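Local coordinates for prolyl 4-hydroxylase (PDB 6IUQ), which probably hydroxylates proline residues of protein substrates as an iron(II)- and 2-oxoglutarate-dependent oxygenase with a double-stranded beta-helix core, at residues Q31-G36 with L127-L132; E176-G181 with A199-R204. All blocks are in the same frame, centred on the assembly; numbering follows the deposited sequence.

Interaction 1: Q31-G36 with L127-L132; sequences QLDDKG and LPQYDL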
ATOM      1  N   GLN A  31      11.053   8.810   7.332  1.00 21.53           N
ATOM      2  CA  GLN A  31      10.281   9.295   6.193  1.00 21.15           C
ATOM      3  C   GLN A  31       8.907   8.640   6.137  1.00 24.93           C
ATOM      4  O   GLN A  31       7.905   9.302   5.874  1.00 20.59           O
ATOM      5  CB  GLN A  31      11.011   9.057   4.877  1.00 22.56           C
ATOM      6  CG  GLN A  31      10.447   9.956   3.775  1.00 34.15           C
ATOM      7  CD  GLN A  31      10.959   9.641   2.384  1.00 40.36           C
ATOM      8  OE1 GLN A  31      12.167   9.749   2.111  1.00 42.93           O
ATOM      9  NE2 GLN A  31      10.034   9.268   1.481  1.00 29.39           N
ATOM     10  N   LEU A  32       8.869   7.330   6.377  1.00 24.13           N
ATOM     11  CA  LEU A  32       7.613   6.602   6.399  1.00 18.80           C
ATOM     12  C   LEU A  32       6.680   7.237   7.418  1.00 19.40           C
ATOM     13  O   LEU A  32       5.516   7.536   7.134  1.00 17.50           O
ATOM     14  CB  LEU A  32       7.857   5.127   6.728  1.00 18.70           C
ATOM     15  CG  LEU A  32       6.618   4.318   7.106  1.00 20.61           C
ATOM     16  CD1 LEU A  32       5.647   4.260   5.924  1.00 12.97           C
ATOM     17  CD2 LEU A  32       7.007   2.905   7.569  1.00 16.23           C
ATOM     18  N   ASP A  33       7.210   7.477   8.605  1.00 18.09           N
ATOM     19  CA  ASP A  33       6.426   8.066   9.666  1.00 19.03           C
ATOM     20  C   ASP A  33       5.995   9.510   9.379  1.00 21.42           C
ATOM     21  O   ASP A  33       4.888   9.914   9.727  1.00 20.41           O
ATOM     22  CB  ASP A  33       7.208   8.031  10.963  1.00 20.14           C
ATOM     23  CG  ASP A  33       6.367   8.426  12.139  1.00 25.68           C
ATOM     24  OD1 ASP A  33       5.298   7.800  12.332  1.00 22.86           O
ATOM     25  OD2 ASP A  33       6.765   9.366  12.857  1.00 36.08           O
ATOM     26  N   ASP A  34       6.865  10.290   8.748  1.00 21.48           N
ATOM     27  CA  ASP A  34       6.563  11.694   8.483  1.00 21.82           C
ATOM     28  C   ASP A  34       5.690  11.860   7.228  1.00 24.84           C
ATOM     29  O   ASP A  34       4.575  12.398   7.295  1.00 24.27           O
ATOM     30  CB  ASP A  34       7.865  12.494   8.346  1.00 30.42           C
ATOM     31  CG  ASP A  34       7.644  13.898   7.797  1.00 31.05           C
ATOM     32  OD1 ASP A  34       6.656  14.541   8.198  1.00 36.68           O
ATOM     33  OD2 ASP A  34       8.458  14.359   6.961  1.00 35.93           O
ATOM     34  N   LYS A  35       6.186  11.375   6.096  1.00 22.91           N
ATOM     35  CA  LYS A  35       5.513  11.572   4.821  1.00 24.54           C
ATOM     36  C   LYS A  35       4.363  10.583   4.582  1.00 19.65           C
ATOM     37  O   LYS A  35       3.453  10.866   3.820  1.00 16.44           O
ATOM     38  CB  LYS A  35       6.535  11.483   3.672  1.00 26.71           C
ATOM     39  CG  LYS A  35       7.636  12.512   3.803  1.00 32.38           C
ATOM     40  CD  LYS A  35       7.837  13.302   2.527  1.00 43.32           C
ATOM     41  CE  LYS A  35       8.158  14.773   2.834  1.00 47.32           C
ATOM     42  NZ  LYS A  35       7.285  15.742   2.083  1.00 56.53           N
ATOM     43  N   GLY A  36       4.403   9.430   5.239  1.00 20.26           N
ATOM     44  CA  GLY A  36       3.338   8.454   5.098  1.00 14.51           C
ATOM     45  C   GLY A  36       3.728   7.306   4.186  1.00 15.80           C
ATOM     46  O   GLY A  36       3.085   6.268   4.169  1.00 15.84           O
ATOM     47  N   LEU A 127      10.358   2.445  14.994  1.00 26.76           N
ATOM     48  CA  LEU A 127       8.988   2.924  15.217  1.00 22.46           C
ATOM     49  C   LEU A 127       8.200   2.074  16.209  1.00 27.84           C
ATOM     50  O   LEU A 127       7.171   1.500  15.856  1.00 27.96           O
ATOM     51  CB  LEU A 127       8.233   2.980  13.896  1.00 22.33           C
ATOM     52  CG  LEU A 127       8.876   3.859  12.824  1.00 22.05           C
ATOM     53  CD1 LEU A 127       8.251   3.588  11.488  1.00 22.53           C
ATOM     54  CD2 LEU A 127       8.757   5.323  13.189  1.00 19.01           C
ATOM     55  N   PRO A 128       8.657   2.021  17.471  1.00 32.32           N
ATOM     56  CA  PRO A 128       8.021   1.176  18.492  1.00 26.77           C
ATOM     57  C   PRO A 128       6.547   1.512  18.694  1.00 28.03           C
ATOM     58  O   PRO A 128       5.771   0.655  19.099  1.00 25.21           O
ATOM     59  CB  PRO A 128       8.809   1.489  19.774  1.00 31.16           C
ATOM     60  CG  PRO A 128       9.995   2.274  19.367  1.00 29.43           C
ATOM     61  CD  PRO A 128       9.720   2.878  18.027  1.00 31.61           C
ATOM     62  N   GLN A 129       6.164   2.751  18.418  1.00 29.61           N
ATOM     63  CA  GLN A 129       4.803   3.182  18.699  1.00 30.23           C
ATOM     64  C   GLN A 129       3.751   2.473  17.837  1.00 31.58           C
ATOM     65  O   GLN A 129       2.572   2.466  18.198  1.00 30.15           O
ATOM     66  CB  GLN A 129       4.676   4.700  18.538  1.00 25.66           C
ATOM     67  CG  GLN A 129       5.031   5.268  17.170  1.00 25.97           C
ATOM     68  CD  GLN A 129       6.515   5.622  17.041  1.00 27.48           C
ATOM     69  OE1 GLN A 129       7.380   4.997  17.654  1.00 26.92           O
ATOM     70  NE2 GLN A 129       6.805   6.633  16.250  1.00 28.63           N
ATOM     71  N   TYR A 130       4.160   1.873  16.717  1.00 24.85           N
ATOM     72  CA  TYR A 130       3.195   1.217  15.829  1.00 26.39           C
ATOM     73  C   TYR A 130       2.745  -0.126  16.396  1.00 24.26           C
ATOM     74  O   TYR A 130       1.731  -0.678  15.964  1.00 23.19           O
ATOM     75  CB  TYR A 130       3.768   0.981  14.427  1.00 23.73           C
ATOM     76  CG  TYR A 130       4.053   2.213  13.593  1.00 27.30           C
ATOM     77  CD1 TYR A 130       3.824   3.508  14.077  1.00 19.38           C
ATOM     78  CD2 TYR A 130       4.538   2.070  12.294  1.00 23.90           C
ATOM     79  CE1 TYR A 130       4.104   4.614  13.296  1.00 19.76           C
ATOM     80  CE2 TYR A 130       4.835   3.172  11.519  1.00 21.73           C
ATOM     81  CZ  TYR A 130       4.618   4.429  12.019  1.00 22.91           C
ATOM     82  OH  TYR A 130       4.908   5.495  11.217  1.00 22.46           O
ATOM     83  N   ASP A 131       3.532  -0.662  17.322  1.00 24.89           N
ATOM     84  CA  ASP A 131       3.176  -1.890  18.024  1.00 27.48           C
ATOM     85  C   ASP A 131       2.971  -3.065  17.073  1.00 25.30           C
ATOM     86  O   ASP A 131       1.967  -3.771  17.157  1.00 27.63           O
ATOM     87  CB  ASP A 131       1.909  -1.670  18.843  1.00 31.27           C
ATOM     88  CG  ASP A 131       1.786  -2.642  19.990  1.00 45.05           C
ATOM     89  OD1 ASP A 131       2.689  -3.501  20.136  1.00 47.35           O
ATOM     90  OD2 ASP A 131       0.781  -2.552  20.735  1.00 52.04           O
ATOM     91  N   LEU A 132       3.916  -3.271  16.161  1.00 21.28           N
ATOM     92  CA  LEU A 132       3.781  -4.327  15.165  1.00 24.66           C
ATOM     93  C   LEU A 132       3.966  -5.707  15.805  1.00 26.88           C
ATOM     94  O   LEU A 132       4.617  -5.854  16.835  1.00 29.76           O
ATOM     95  CB  LEU A 132       4.782  -4.116  14.021  1.00 16.93           C
ATOM     96  CG  LEU A 132       4.632  -2.797  13.263  1.00 23.04           C
ATOM     97  CD1 LEU A 132       5.729  -2.647  12.226  1.00 24.47           C
ATOM     98  CD2 LEU A 132       3.236  -2.644  12.620  1.00 19.27           C
TER

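Interaction 2: E176-G181 with A199-R204; sequences EGWKEG and APKMDR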
ATOM      1  N   GLU A 176      10.973  -6.258 -14.731  1.00 41.26           N
ATOM      2  CA  GLU A 176      12.275  -5.823 -15.245  1.00 38.70           C
ATOM      3  C   GLU A 176      12.161  -5.052 -16.550  1.00 40.65           C
ATOM      4  O   GLU A 176      11.395  -5.412 -17.441  1.00 39.24           O
ATOM      5  CB  GLU A 176      13.226  -7.006 -15.425  1.00 45.19           C
ATOM      6  CG  GLU A 176      14.533  -6.779 -14.664  1.00 53.88           C
ATOM      7  CD  GLU A 176      15.666  -7.657 -15.128  1.00 60.16           C
ATOM      8  OE1 GLU A 176      15.498  -8.896 -15.131  1.00 66.23           O
ATOM      9  OE2 GLU A 176      16.737  -7.102 -15.471  1.00 62.45           O
ATOM     10  N   GLY A 177      12.923  -3.971 -16.644  1.00 40.78           N
ATOM     11  CA  GLY A 177      12.882  -3.128 -17.819  1.00 47.22           C
ATOM     12  C   GLY A 177      11.518  -2.496 -18.005  1.00 48.73           C
ATOM     13  O   GLY A 177      11.085  -2.295 -19.145  1.00 50.94           O
ATOM     14  N   TRP A 178      10.833  -2.207 -16.896  1.00 46.40           N
ATOM     15  CA  TRP A 178       9.597  -1.431 -16.941  1.00 38.04           C
ATOM     16  C   TRP A 178       9.901  -0.139 -17.690  1.00 34.51           C
ATOM     17  O   TRP A 178      10.976   0.431 -17.521  1.00 36.65           O
ATOM     18  CB  TRP A 178       9.056  -1.131 -15.525  1.00 36.81           C
ATOM     19  CG  TRP A 178       7.790  -0.298 -15.539  1.00 29.33           C
ATOM     20  CD1 TRP A 178       6.498  -0.757 -15.537  1.00 25.53           C
ATOM     21  CD2 TRP A 178       7.705   1.131 -15.604  1.00 26.11           C
ATOM     22  NE1 TRP A 178       5.618   0.302 -15.571  1.00 29.89           N
ATOM     23  CE2 TRP A 178       6.332   1.470 -15.625  1.00 27.08           C
ATOM     24  CE3 TRP A 178       8.655   2.154 -15.635  1.00 28.73           C
ATOM     25  CZ2 TRP A 178       5.888   2.791 -15.675  1.00 31.15           C
ATOM     26  CZ3 TRP A 178       8.202   3.485 -15.696  1.00 32.89           C
ATOM     27  CH2 TRP A 178       6.833   3.782 -15.708  1.00 29.79           C
ATOM     28  N   LYS A 179       8.974   0.305 -18.534  1.00 31.91           N
ATOM     29  CA  LYS A 179       9.177   1.524 -19.311  1.00 38.46           C
ATOM     30  C   LYS A 179       7.935   2.391 -19.213  1.00 38.90           C
ATOM     31  O   LYS A 179       6.836   1.882 -18.958  1.00 34.88           O
ATOM     32  CB  LYS A 179       9.476   1.203 -20.787  1.00 45.67           C
ATOM     33  CG  LYS A 179       8.311   0.509 -21.496  1.00 51.60           C
ATOM     34  CD  LYS A 179       8.638   0.051 -22.920  1.00 56.10           C
ATOM     35  CE  LYS A 179       7.414  -0.615 -23.554  1.00 62.57           C
ATOM     36  NZ  LYS A 179       6.302   0.382 -23.737  1.00 53.84           N
ATOM     37  N   GLU A 180       8.114   3.696 -19.407  1.00 40.59           N
ATOM     38  CA  GLU A 180       6.990   4.622 -19.479  1.00 44.48           C
ATOM     39  C   GLU A 180       5.956   4.098 -20.470  1.00 43.45           C
ATOM     40  O   GLU A 180       6.306   3.687 -21.574  1.00 44.65           O
ATOM     41  CB  GLU A 180       7.465   6.009 -19.884  1.00 44.78           C
ATOM     42  CG  GLU A 180       6.811   7.139 -19.101  1.00 59.99           C
ATOM     43  CD  GLU A 180       7.039   8.496 -19.752  1.00 75.06           C
ATOM     44  OE1 GLU A 180       6.109   9.002 -20.421  1.00 76.77           O
ATOM     45  OE2 GLU A 180       8.154   9.051 -19.608  1.00 78.59           O
ATOM     46  N   GLY A 181       4.695   4.062 -20.052  1.00 41.93           N
ATOM     47  CA  GLY A 181       3.644   3.505 -20.883  1.00 35.11           C
ATOM     48  C   GLY A 181       3.255   2.093 -20.488  1.00 38.10           C
ATOM     49  O   GLY A 181       2.143   1.654 -20.798  1.00 38.91           O
ATOM     50  N   ALA A 199       6.560   4.239 -10.222  1.00 23.96           N
ATOM     51  CA  ALA A 199       6.642   3.170 -11.211  1.00 24.56           C
ATOM     52  C   ALA A 199       6.966   1.849 -10.525  1.00 20.75           C
ATOM     53  O   ALA A 199       7.740   1.821  -9.575  1.00 25.30           O
ATOM     54  CB  ALA A 199       7.701   3.508 -12.274  1.00 22.47           C
ATOM     55  N   PRO A 200       6.384   0.746 -10.998  1.00 20.04           N
ATOM     56  CA  PRO A 200       6.650  -0.548 -10.360  1.00 25.99           C
ATOM     57  C   PRO A 200       7.948  -1.208 -10.863  1.00 24.92           C
ATOM     58  O   PRO A 200       7.925  -2.301 -11.422  1.00 21.59           O
ATOM     59  CB  PRO A 200       5.425  -1.371 -10.751  1.00 22.34           C
ATOM     60  CG  PRO A 200       5.121  -0.871 -12.134  1.00 23.40           C
ATOM     61  CD  PRO A 200       5.433   0.617 -12.114  1.00 23.55           C
ATOM     62  N   LYS A 201       9.076  -0.543 -10.657  1.00 23.88           N
ATOM     63  CA  LYS A 201      10.347  -1.069 -11.133  1.00 25.22           C
ATOM     64  C   LYS A 201      10.819  -2.284 -10.352  1.00 26.52           C
ATOM     65  O   LYS A 201      10.543  -2.421  -9.157  1.00 24.15           O
ATOM     66  CB  LYS A 201      11.410   0.020 -11.082  1.00 27.32           C
ATOM     67  CG  LYS A 201      11.052   1.157 -11.994  1.00 27.34           C
ATOM     68  CD  LYS A 201      12.138   2.188 -12.109  1.00 33.55           C
ATOM     69  CE  LYS A 201      11.842   3.072 -13.333  1.00 41.27           C
ATOM     70  NZ  LYS A 201      12.363   4.449 -13.166  1.00 40.84           N
HETATM   71  N   MSE A 202      11.507  -3.167 -11.070  1.00 26.10           N
HETATM   72  CA  MSE A 202      12.143  -4.351 -10.532  1.00 25.36           C
HETATM   73  C   MSE A 202      12.944  -4.012  -9.274  1.00 27.96           C
HETATM   74  O   MSE A 202      13.752  -3.080  -9.280  1.00 25.97           O
HETATM   75  CB  MSE A 202      13.061  -4.973 -11.602  1.00 31.49           C
HETATM   76  CG  MSE A 202      13.887  -6.193 -11.174  1.00 30.69           C
HETATM   77 SE   MSE A 202      12.804  -7.705 -10.616  1.00 73.44          SE
HETATM   78  CE  MSE A 202      13.851  -9.218 -11.285  1.00 39.57           C
ATOM     79  N   ASP A 203      12.688  -4.758  -8.203  1.00 20.97           N
ATOM     80  CA  ASP A 203      13.453  -4.663  -6.965  1.00 23.62           C
ATOM     81  C   ASP A 203      13.251  -3.310  -6.266  1.00 24.83           C
ATOM     82  O   ASP A 203      14.078  -2.870  -5.463  1.00 26.30           O
ATOM     83  CB  ASP A 203      14.938  -4.923  -7.232  1.00 23.29           C
ATOM     84  CG  ASP A 203      15.691  -5.275  -5.975  1.00 29.41           C
ATOM     85  OD1 ASP A 203      15.023  -5.737  -5.019  1.00 28.49           O
ATOM     86  OD2 ASP A 203      16.933  -5.078  -5.926  1.00 26.61           O
ATOM     87  N   ARG A 204      12.131  -2.662  -6.559  1.00 20.84           N
ATOM     88  CA  ARG A 204      11.730  -1.473  -5.827  1.00 22.17           C
ATOM     89  C   ARG A 204      10.746  -1.829  -4.718  1.00 18.79           C
ATOM     90  O   ARG A 204       9.786  -2.561  -4.941  1.00 21.23           O
ATOM     91  CB  ARG A 204      11.107  -0.445  -6.771  1.00 21.77           C
ATOM     92  CG  ARG A 204      10.411   0.693  -6.055  1.00 20.62           C
ATOM     93  CD  ARG A 204       9.954   1.730  -7.058  1.00 23.74           C
ATOM     94  NE  ARG A 204      11.038   2.624  -7.457  1.00 22.78           N
ATOM     95  CZ  ARG A 204      10.933   3.557  -8.398  1.00 30.80           C
ATOM     96  NH1 ARG A 204       9.790   3.714  -9.077  1.00 26.12           N
ATOM     97  NH2 ARG A 204      11.974   4.337  -8.663  1.00 28.62           N
TER

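Interaction 1: Q31-G36 with L127-L132
A chi1 of -171° turns the Asp33 carboxylate to the carbonyl-carbon side, away from the backbone N, and from the last turn of helix 26-35 toward Tyr130, whose ring, anti to the carbonyl carbon at chi1 -67°, reaches out from the 3-10 segment 128-130 to meet it. Tyr130 OH donates at 2.6 Å to Asp33 OD1, which accepts through its anti lone pair, turned away from OD2. Asp33 OD1 lies near the plane of the Tyr130 ring, at its edge, and the carboxylate is twisted 49° against that ring. Beside the bond runs an apolar layer: Leu127 CD2 packs on Asp33 CB at 3.8 Å, and Leu127 CD1 meets Leu32 CD2 at 4.2 Å. Leu127 CB lies over the centre of the Tyr130 ring, 4.0 Å above its plane. Branched leucines suit this inner side, where Leu32 continues onto Leu123 of helix 118-126 and Val38 of strand 37-40. Gln209 NE2 bonds both Tyr130 OH and Leu32 O, joining the contact to strand 204-209. Tyrosine combines a packing ring with a polar end: its buried hydroxyl donates to Asp33 and faces an amide donor, which probably favours an ionised Asp33 and fixes the phenol O-H.

Interaction 2: E176-G181 with A199-R204
The indole of Trp178 presents one face to Ala199 and Pro200, which divide its two rings between them. Ala199 CB stands 3.6 Å from the centroid of the Trp178 six-membered ring and 16° off its normal, while Pro200 CD lies 3.7 Å from the centroid of the five-membered ring, 21° off; both are CH-pi contacts. On the opposite face sits the backbone Glu180 N, 3.7 Å above the plane and offset toward the rim. The extended chain of Lys201 passes at about a right angle and touches with CE alone, 4.0 Å from Trp178 CE3. Trp178 NE1 donates to Gly183 O, so the polar edge is held while the face packs. Both segments are loops of the double-stranded beta-helix: 176-181 follows strand 166-173, and the loop 199-204 leads from strand 196-198 of the smaller sheet into the larger one. Compact Ala199 and the small ring of Pro200, the centre of an inverse gamma turn, let the backbone come close under the indole; a type II beta turn from Lys201 to Arg204 follows. Arg204 NH1 spans this bend to Ala199 O at 2.8 Å. At the other end of the contact, Glu176 CG touches the selenomethionine Met202 CG at 3.6 Å, while OE2 of Glu176 hydrogen-bonds His46.

Overall arrangement
Interaction 1 is largely buried and interaction 2 lies at the surface; their centres are 27 Å apart and their nearest atoms about 11 Å, so they do not touch. The former joins a helix end to the loop after another helix, beside the larger sheet, whereas the latter joins two loops between strands of the double-stranded beta-helix. Strand 204-209 is common ground: Gln209 near its end serves 31-36 with 127-132, and segment 199-204 leads into that strand. Chemistry follows place. In the buried contact one short phenol-to-carboxylate hydrogen bond is set among leucines, while the exposed one relies on CH-pi and apolar packing, and Trp178 NE1 and the Glu176 carboxylate bond residues outside the two segments.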